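Local coordinates for protein pyruvate kinase 1 (Trypanosoma brucei brucei, PDB 4KCT) that transfers the phosphoryl group of phosphoenolpyruvate to ADP to give pyruvate and ATP, and has an intrinsic oxaloacetate decarboxylase activity, at residues M51-G56 and I81-K86; I24-G29 and G332-G337; Q204-I209 and K232-I237. All coordinates share one frame; numbering follows the deposited sequence.

Contact 1: M51-G56 and I81-K86. With K (potassium ion), chain D.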
loop_
_atom_site.group_PDB
_atom_site.type_symbol
_atom_site.label_atom_id
_atom_site.label_comp_id
_atom_site.label_asym_id
_atom_site.label_seq_id
_atom_site.Cartn_x
_atom_site.Cartn_y
_atom_site.Cartn_z
ATOM N N MET A 51 -28.712 -9.410 -32.451
ATOM C CA MET A 51 -29.061 -9.418 -33.859
ATOM C C MET A 51 -28.085 -8.518 -34.609
ATOM O O MET A 51 -27.994 -7.315 -34.335
ATOM C CB MET A 51 -30.488 -8.890 -34.055
ATOM C CG MET A 51 -31.549 -9.589 -33.189
ATOM S SD MET A 51 -33.177 -8.871 -33.427
ATOM C CE MET A 51 -32.962 -7.204 -32.773
ATOM N N ASN A 52 -27.372 -9.098 -35.566
ATOM C CA ASN A 52 -26.417 -8.361 -36.348
ATOM C C ASN A 52 -27.074 -7.825 -37.592
ATOM O O ASN A 52 -27.294 -8.570 -38.557
ATOM C CB ASN A 52 -25.249 -9.258 -36.750
ATOM C CG ASN A 52 -24.152 -8.487 -37.482
ATOM O OD1 ASN A 52 -24.247 -7.262 -37.677
ATOM N ND2 ASN A 52 -23.121 -9.196 -37.897
ATOM N N PHE A 53 -27.453 -6.551 -37.552
ATOM C CA PHE A 53 -28.180 -5.942 -38.672
ATOM C C PHE A 53 -27.264 -5.559 -39.818
ATOM O O PHE A 53 -27.724 -4.996 -40.806
ATOM C CB PHE A 53 -28.981 -4.705 -38.217
ATOM C CG PHE A 53 -30.351 -5.023 -37.711
ATOM C CD1 PHE A 53 -30.536 -5.949 -36.691
ATOM C CD2 PHE A 53 -31.475 -4.407 -38.269
ATOM C CE1 PHE A 53 -31.803 -6.226 -36.213
ATOM C CE2 PHE A 53 -32.739 -4.680 -37.794
ATOM C CZ PHE A 53 -32.911 -5.621 -36.794
ATOM N N SER A 54 -25.982 -5.911 -39.731
ATOM C CA SER A 54 -25.153 -5.898 -40.940
ATOM C C SER A 54 -25.684 -6.856 -42.011
ATOM O O SER A 54 -25.477 -6.624 -43.192
ATOM C CB SER A 54 -23.697 -6.225 -40.624
ATOM O OG SER A 54 -23.096 -5.164 -39.924
ATOM N N HIS A 55 -26.393 -7.908 -41.596
ATOM C CA HIS A 55 -26.975 -8.882 -42.544
ATOM C C HIS A 55 -28.419 -9.103 -42.219
ATOM O O HIS A 55 -28.859 -8.803 -41.106
ATOM C CB HIS A 55 -26.236 -10.223 -42.479
ATOM C CG HIS A 55 -24.741 -10.090 -42.348
ATOM N ND1 HIS A 55 -23.968 -9.557 -43.325
ATOM C CD2 HIS A 55 -23.882 -10.401 -41.292
ATOM C CE1 HIS A 55 -22.688 -9.507 -42.905
ATOM N NE2 HIS A 55 -22.633 -10.040 -41.669
ATOM N N GLY A 56 -29.165 -9.662 -43.176
ATOM C CA GLY A 56 -30.543 -10.116 -42.929
ATOM C C GLY A 56 -31.588 -9.017 -43.040
ATOM O O GLY A 56 -31.340 -7.882 -42.685
ATOM N N ILE A 81 -32.557 -8.345 -25.617
ATOM C CA ILE A 81 -32.432 -8.376 -27.066
ATOM C C ILE A 81 -31.684 -7.120 -27.554
ATOM O O ILE A 81 -32.049 -5.987 -27.202
ATOM C CB ILE A 81 -33.819 -8.475 -27.758
ATOM C CG1 ILE A 81 -34.478 -9.823 -27.451
ATOM C CG2 ILE A 81 -33.667 -8.309 -29.276
ATOM C CD1 ILE A 81 -35.947 -9.926 -27.910
ATOM N N ALA A 82 -30.555 -7.337 -28.233
ATOM C CA ALA A 82 -29.707 -6.239 -28.687
ATOM C C ALA A 82 -29.755 -6.114 -30.191
ATOM O O ALA A 82 -29.627 -7.104 -30.905
ATOM C CB ALA A 82 -28.243 -6.444 -28.216
ATOM N N LEU A 83 -29.793 -4.875 -30.674
ATOM C CA LEU A 83 -29.756 -4.607 -32.107
ATOM C C LEU A 83 -28.395 -3.987 -32.445
ATOM O O LEU A 83 -28.060 -2.916 -31.944
ATOM C CB LEU A 83 -30.908 -3.657 -32.497
ATOM C CG LEU A 83 -31.138 -3.441 -34.007
ATOM C CD1 LEU A 83 -32.537 -2.891 -34.267
ATOM C CD2 LEU A 83 -30.062 -2.525 -34.611
ATOM N N ASP A 84 -27.572 -4.719 -33.199
ATOM C CA ASP A 84 -26.210 -4.256 -33.520
ATOM C C ASP A 84 -26.207 -3.633 -34.921
ATOM O O ASP A 84 -26.473 -4.321 -35.897
ATOM C CB ASP A 84 -25.219 -5.449 -33.431
ATOM C CG ASP A 84 -23.751 -5.026 -33.568
ATOM O OD1 ASP A 84 -23.429 -4.309 -34.534
ATOM O OD2 ASP A 84 -22.897 -5.462 -32.737
ATOM N N THR A 85 -25.991 -2.315 -35.010
ATOM C CA THR A 85 -26.247 -1.595 -36.274
ATOM C C THR A 85 -25.200 -1.934 -37.338
ATOM O O THR A 85 -24.058 -2.294 -37.028
ATOM C CB THR A 85 -26.271 -0.063 -36.070
ATOM O OG1 THR A 85 -25.005 0.353 -35.570
ATOM C CG2 THR A 85 -27.361 0.312 -35.066
ATOM N N LYS A 86 -25.578 -1.798 -38.595
ATOM C CA LYS A 86 -24.606 -1.893 -39.690
ATOM C C LYS A 86 -23.544 -0.783 -39.568
ATOM O O LYS A 86 -22.370 -1.046 -39.614
ATOM C CB LYS A 86 -25.321 -1.795 -41.056
ATOM C CG LYS A 86 -24.461 -2.236 -42.232
ATOM C CD LYS A 86 -25.239 -2.097 -43.546
ATOM C CE LYS A 86 -24.760 -3.080 -44.597
ATOM N NZ LYS A 86 -23.276 -3.136 -44.649
HETATM K K K D . -23.060 -4.858 -37.123
HETATM O O HOH W 1 -21.231 -3.331 -38.193
HETATM O O HOH W 2 -20.560 -6.205 -36.541
#

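Contact 2: I24-G29 and G332-G337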
loop_
_atom_site.group_PDB
_atom_site.type_symbol
_atom_site.label_atom_id
_atom_site.label_comp_id
_atom_site.label_asym_id
_atom_site.label_seq_id
_atom_site.Cartn_x
_atom_site.Cartn_y
_atom_site.Cartn_z
ATOM N N ILE A 24 -23.052 -13.575 -20.875
ATOM C CA ILE A 24 -22.698 -14.021 -22.226
ATOM C C ILE A 24 -23.717 -13.480 -23.259
ATOM O O ILE A 24 -24.933 -13.649 -23.104
ATOM C CB ILE A 24 -22.634 -15.565 -22.295
ATOM C CG1 ILE A 24 -21.551 -16.073 -21.332
ATOM C CG2 ILE A 24 -22.378 -16.043 -23.736
ATOM C CD1 ILE A 24 -21.607 -17.585 -21.089
ATOM N N VAL A 25 -23.198 -12.772 -24.258
ATOM C CA VAL A 25 -23.990 -12.253 -25.360
ATOM C C VAL A 25 -23.762 -13.179 -26.573
ATOM O O VAL A 25 -22.626 -13.450 -26.927
ATOM C CB VAL A 25 -23.486 -10.832 -25.727
ATOM C CG1 VAL A 25 -24.232 -10.267 -26.908
ATOM C CG2 VAL A 25 -23.591 -9.900 -24.522
ATOM N N CYS A 26 -24.834 -13.726 -27.132
ATOM C CA CYS A 26 -24.743 -14.623 -28.304
ATOM C C CYS A 26 -25.410 -13.991 -29.499
ATOM O O CYS A 26 -26.561 -13.554 -29.414
ATOM C CB CYS A 26 -25.446 -15.950 -28.017
ATOM S SG CYS A 26 -24.734 -16.812 -26.603
ATOM N N THR A 27 -24.704 -13.994 -30.622
ATOM C CA THR A 27 -25.284 -13.616 -31.908
ATOM C C THR A 27 -26.142 -14.723 -32.499
ATOM O O THR A 27 -25.723 -15.888 -32.554
ATOM C CB THR A 27 -24.187 -13.243 -32.911
ATOM O OG1 THR A 27 -23.306 -12.314 -32.291
ATOM C CG2 THR A 27 -24.806 -12.595 -34.191
ATOM N N ILE A 28 -27.348 -14.359 -32.938
ATOM C CA ILE A 28 -28.278 -15.325 -33.489
ATOM C C ILE A 28 -28.122 -15.393 -35.025
ATOM O O ILE A 28 -27.841 -14.386 -35.676
ATOM C CB ILE A 28 -29.727 -14.977 -33.120
ATOM C CG1 ILE A 28 -29.848 -14.775 -31.592
ATOM C CG2 ILE A 28 -30.687 -16.077 -33.606
ATOM C CD1 ILE A 28 -29.202 -15.886 -30.752
ATOM N N GLY A 29 -28.195 -16.598 -35.567
ATOM C CA GLY A 29 -28.076 -16.798 -37.021
ATOM C C GLY A 29 -28.671 -18.143 -37.366
ATOM O O GLY A 29 -29.352 -18.739 -36.537
ATOM N N GLY A 332 -19.842 -15.384 -34.859
ATOM C CA GLY A 332 -20.031 -16.531 -35.779
ATOM C C GLY A 332 -20.092 -17.876 -35.041
ATOM O O GLY A 332 -20.784 -18.814 -35.483
ATOM N N GLU A 333 -19.413 -17.971 -33.891
ATOM C CA GLU A 333 -19.475 -19.214 -33.065
ATOM C C GLU A 333 -20.917 -19.690 -32.811
ATOM O O GLU A 333 -21.179 -20.906 -32.718
ATOM C CB GLU A 333 -18.751 -19.017 -31.715
ATOM C CG GLU A 333 -17.280 -18.580 -31.824
ATOM C CD GLU A 333 -17.086 -17.068 -31.609
ATOM O OE1 GLU A 333 -17.840 -16.269 -32.199
ATOM O OE2 GLU A 333 -16.125 -16.675 -30.919
ATOM N N THR A 334 -21.812 -18.756 -32.504
ATOM C CA THR A 334 -23.227 -19.125 -32.297
ATOM C C THR A 334 -24.128 -18.853 -33.505
ATOM O O THR A 334 -25.175 -19.470 -33.639
ATOM C CB THR A 334 -23.837 -18.446 -31.044
ATOM O OG1 THR A 334 -23.646 -17.024 -31.136
ATOM C CG2 THR A 334 -23.146 -18.980 -29.756
ATOM N N ALA A 335 -23.794 -17.838 -34.296
ATOM C CA ALA A 335 -24.638 -17.474 -35.420
ATOM C C ALA A 335 -24.582 -18.578 -36.488
ATOM O O ALA A 335 -25.605 -18.984 -37.022
ATOM C CB ALA A 335 -24.201 -16.143 -36.026
ATOM N N LYS A 336 -23.382 -19.045 -36.810
ATOM C CA LYS A 336 -23.248 -20.002 -37.915
ATOM C C LYS A 336 -22.390 -21.222 -37.626
ATOM O O LYS A 336 -22.211 -22.047 -38.482
ATOM C CB LYS A 336 -22.789 -19.315 -39.180
ATOM C CG LYS A 336 -21.434 -18.667 -39.089
ATOM C CD LYS A 336 -21.213 -17.730 -40.275
ATOM C CE LYS A 336 -19.731 -17.615 -40.625
ATOM N NZ LYS A 336 -18.850 -17.680 -39.415
ATOM N N GLY A 337 -21.987 -21.398 -36.387
ATOM C CA GLY A 337 -21.138 -22.508 -36.059
ATOM C C GLY A 337 -21.851 -23.841 -35.937
ATOM O O GLY A 337 -23.093 -23.919 -35.883
#

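Contact 3: Q204-I209 and K232-I237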
loop_
_atom_site.group_PDB
_atom_site.type_symbol
_atom_site.label_atom_id
_atom_site.label_comp_id
_atom_site.label_asym_id
_atom_site.label_seq_id
_atom_site.Cartn_x
_atom_site.Cartn_y
_atom_site.Cartn_z
ATOM N N GLN A 204 -40.293 -2.640 -32.162
ATOM C CA GLN A 204 -40.358 -4.035 -31.701
ATOM C C GLN A 204 -39.922 -4.198 -30.246
ATOM O O GLN A 204 -39.933 -5.311 -29.704
ATOM C CB GLN A 204 -39.525 -4.961 -32.607
ATOM C CG GLN A 204 -40.030 -5.056 -34.040
ATOM C CD GLN A 204 -41.522 -5.241 -34.118
ATOM O OE1 GLN A 204 -42.081 -6.108 -33.454
ATOM N NE2 GLN A 204 -42.179 -4.426 -34.933
ATOM N N GLY A 205 -39.497 -3.101 -29.631
ATOM C CA GLY A 205 -39.198 -3.106 -28.204
ATOM C C GLY A 205 -37.862 -3.782 -27.854
ATOM O O GLY A 205 -37.778 -4.510 -26.856
ATOM N N VAL A 206 -36.799 -3.492 -28.604
ATOM C CA VAL A 206 -35.468 -4.048 -28.236
ATOM C C VAL A 206 -34.954 -3.356 -26.977
ATOM O O VAL A 206 -35.374 -2.258 -26.649
ATOM C CB VAL A 206 -34.411 -3.958 -29.376
ATOM C CG1 VAL A 206 -34.933 -4.632 -30.656
ATOM C CG2 VAL A 206 -34.023 -2.513 -29.650
ATOM N N ASP A 207 -34.077 -4.033 -26.249
ATOM C CA ASP A 207 -33.611 -3.535 -24.965
ATOM C C ASP A 207 -32.375 -2.635 -25.071
ATOM O O ASP A 207 -32.111 -1.817 -24.176
ATOM C CB ASP A 207 -33.343 -4.717 -24.040
ATOM C CG ASP A 207 -34.556 -5.632 -23.926
ATOM O OD1 ASP A 207 -35.609 -5.120 -23.487
ATOM O OD2 ASP A 207 -34.514 -6.789 -24.447
ATOM N N MET A 208 -31.557 -2.861 -26.095
ATOM C CA MET A 208 -30.333 -2.090 -26.243
ATOM C C MET A 208 -29.891 -2.050 -27.689
ATOM O O MET A 208 -30.173 -2.973 -28.470
ATOM C CB MET A 208 -29.211 -2.706 -25.356
ATOM C CG MET A 208 -28.896 -4.159 -25.705
ATOM S SD MET A 208 -27.947 -5.028 -24.415
ATOM C CE MET A 208 -29.225 -5.253 -23.136
ATOM N N ILE A 209 -29.165 -0.996 -28.035
ATOM C CA ILE A 209 -28.511 -0.881 -29.324
ATOM C C ILE A 209 -27.007 -1.010 -29.105
ATOM O O ILE A 209 -26.460 -0.371 -28.211
ATOM C CB ILE A 209 -28.741 0.526 -29.916
ATOM C CG1 ILE A 209 -30.238 0.887 -29.894
ATOM C CG2 ILE A 209 -28.138 0.623 -31.326
ATOM C CD1 ILE A 209 -31.124 -0.078 -30.683
ATOM N N LYS A 232 -36.370 6.286 -25.631
ATOM C CA LYS A 232 -35.522 6.976 -24.637
ATOM C C LYS A 232 -35.010 6.054 -23.491
ATOM O O LYS A 232 -34.064 6.392 -22.817
ATOM C CB LYS A 232 -36.246 8.181 -24.039
ATOM C CG LYS A 232 -37.358 7.804 -23.071
ATOM C CD LYS A 232 -37.953 9.050 -22.413
ATOM C CE LYS A 232 -39.343 8.769 -21.872
ATOM N NZ LYS A 232 -39.350 7.524 -21.055
ATOM N N ASP A 233 -35.651 4.909 -23.280
ATOM C CA ASP A 233 -35.210 3.982 -22.230
ATOM C C ASP A 233 -34.344 2.826 -22.751
ATOM O O ASP A 233 -34.001 1.900 -21.998
ATOM C CB ASP A 233 -36.420 3.422 -21.485
ATOM C CG ASP A 233 -37.131 4.486 -20.626
ATOM O OD1 ASP A 233 -36.461 5.414 -20.097
ATOM O OD2 ASP A 233 -38.341 4.343 -20.417
ATOM N N ILE A 234 -34.058 2.832 -24.050
ATOM C CA ILE A 234 -33.262 1.755 -24.652
ATOM C C ILE A 234 -31.791 2.084 -24.402
ATOM O O ILE A 234 -31.401 3.242 -24.531
ATOM C CB ILE A 234 -33.532 1.663 -26.168
ATOM C CG1 ILE A 234 -34.993 1.256 -26.421
ATOM C CG2 ILE A 234 -32.556 0.679 -26.831
ATOM C CD1 ILE A 234 -35.430 1.354 -27.887
ATOM N N LEU A 235 -31.000 1.114 -23.937
ATOM C CA LEU A 235 -29.578 1.402 -23.654
ATOM C C LEU A 235 -28.827 1.635 -24.957
ATOM O O LEU A 235 -29.028 0.901 -25.933
ATOM C CB LEU A 235 -28.918 0.242 -22.919
ATOM C CG LEU A 235 -29.578 -0.268 -21.656
ATOM C CD1 LEU A 235 -28.668 -1.347 -21.074
ATOM C CD2 LEU A 235 -29.804 0.864 -20.665
ATOM N N ILE A 236 -27.886 2.574 -24.944
ATOM C CA ILE A 236 -26.919 2.669 -26.038
ATOM C C ILE A 236 -25.552 2.143 -25.590
ATOM O O ILE A 236 -24.963 2.654 -24.641
ATOM C CB ILE A 236 -26.782 4.100 -26.563
ATOM C CG1 ILE A 236 -28.116 4.565 -27.157
ATOM C CG2 ILE A 236 -25.654 4.181 -27.596
ATOM C CD1 ILE A 236 -28.128 6.020 -27.587
ATOM N N ILE A 237 -25.132 1.033 -26.192
ATOM C CA ILE A 237 -23.822 0.471 -25.934
ATOM C C ILE A 237 -22.937 0.887 -27.108
ATOM O O ILE A 237 -23.161 0.449 -28.251
ATOM C CB ILE A 237 -23.871 -1.082 -25.853
ATOM C CG1 ILE A 237 -24.883 -1.567 -24.798
ATOM C CG2 ILE A 237 -22.472 -1.666 -25.557
ATOM C CD1 ILE A 237 -24.716 -0.911 -23.442
#

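Contact 1: M51-G56 and I81-K86
M51 and N52 pair in parallel with L83 and D84, joining neighbouring strands 46-52 and 80-84 of the TIM barrel, with helix 58-75 making the beta-alpha-beta crossover between them. The two short segments run nearly parallel, and three backbone bonds zip them together: M51 N to A82 O, D84 N to M51 O and, where the first strand gives way to a turn, F53 N to D84 O. M51 turns to the face that also carries L83. Its CB and CG pass alongside A82 O, and a bend at chi3 (-65°) swings CE back to the second strand, where it rests 3.7 Å from I81 CG2 and also touches L83 CB. Just past the strand, the F53 ring takes L83 CG over one face in a CH-pi contact, 3.8 Å from the ring centroid and 18° off its normal; L83 CD1 reaches CZ. H61 of helix 58-75 stacks with the same ring.

N52 and D84 turn to the opposite face, toward the active site, and bind the potassium ion. Both carry CG anti to the backbone N, which sends the two OD1 atoms to the metal, each at 2.7 Å. S54 OG, T85 O and two waters complete the six ligands. N52 OD1 also accepts S54 N in an Asx turn, the donor standing above the carbonyl plane, so one oxygen both holds the metal and shapes the turn that presents S54. D84 OD2 forms salt bridges with R50 and K239, so the carboxylate is held from both oxygens. Water 1, 2.6 Å from the potassium, donates to K86 O at 2.9 Å.

Contact 2: I24-G29 and G332-G337
C26 is the first residue of strand 23-27 to meet the short helix 332-335: its CB lies 3.8 Å from T334 OG1, and its SG brushes T334 CG2 at 4.1 Å. The sulfur stands anti to the carbonyl carbon (chi1 -59°), on the outer side of the strand, where L41 of helix 35-44 and V344 of helix 340-356 also pack on C26.

At T27 the contact turns polar. T334 OG1 donates to T27 O over 2.8 Å, arriving in the carbonyl plane on a lone pair, with a C=O...donor angle of 128°. With chi1 at 54°, the T334 hydroxyl sits between its own backbone N and carbonyl carbon, facing the strand, while CG2 is left for the apolar contact with C26. The T27 hydroxyl looks elsewhere, bonding to L330 O and to R50, and its CG2 methyl meets A335 CB at 4.0 Å. Strand 23-27 is the first of the eight in the TIM barrel, and helix 332-335 follows the last, 327-330, after a single residue; the contact therefore lies at the seam where the barrel closes, across 302 intervening residues.

The I28 side chain leaves the helix aside and packs on L38 and L41 of helix 35-44, while its carbonyl oxygen lies 4.1 Å from A335 CB. G29 then passes close by the end of the helix, its CA only 3.9 Å from that of A335 and its C 3.2 Å from A335 O. Just beyond the segment, T32 OG1 is hydrogen-bonded to both G29 N and T334 O.

Contact 3: Q204-I209 and K232-I237
I234 lays its branched side chain against the approach to strand 208-211, each branch with its own neighbour. CG2, anti to the backbone N (chi1 -65°), points at M208 CA, 3.6 Å away, and also touches I209 CG1 at 3.8 Å. The other arm lies against V206: CG1 is 3.5 Å from V206 O, and CD1 reaches V206 CG2 more loosely.

Beyond I234 the chains become parallel strands. L235 N bonds to D207 O, tilted 25° from the carbonyl plane, whereas I209 N to L235 O and I237 N to I209 O, both 2.8 Å, are nearly straight. M208 and L235 share one face of the sheet and meet through their CB atoms, 3.8 Å apart. The M208 chain is directed by a chi1 of 59°, which puts CG between its backbone N and carbonyl carbon and takes it to A82 of the next strand, not along L235. I209 and I236 occupy the other face, turned outward to the helices.

The D207 carboxylate engages R430 in a salt bridge and I81 N in a hydrogen bond. Strands 208-211 and 235-240 are the fourth and fifth of the TIM barrel, with strand 80-84 beside 208-211; helix 217-227, their crossover, covers I209 and I236 through L227, and helix 192-204 packs V202 on I234 and L198 on I209.

In the fold
All three contacts are buried and belong to one eight-stranded barrel. Contacts 1 and 3 are each a pair of parallel strands within a beta-alpha-beta unit, and they touch directly because strands 80-84 and 208-211 are neighbours, so 46-52 through 235-240 form four consecutive staves. Contact 2 joins a strand to a helix and spans nearly the whole barrel sequence, with the other two nested inside its loop; it meets contact 1 where N52 CB packs on T27 CG2. Chemistry follows position: contact 1 ends in potassium ligands near bound pyruvate, contact 2 relies on a threonine hydroxyl, and contact 3 adds aliphatic side-chain packing to its backbone bonds.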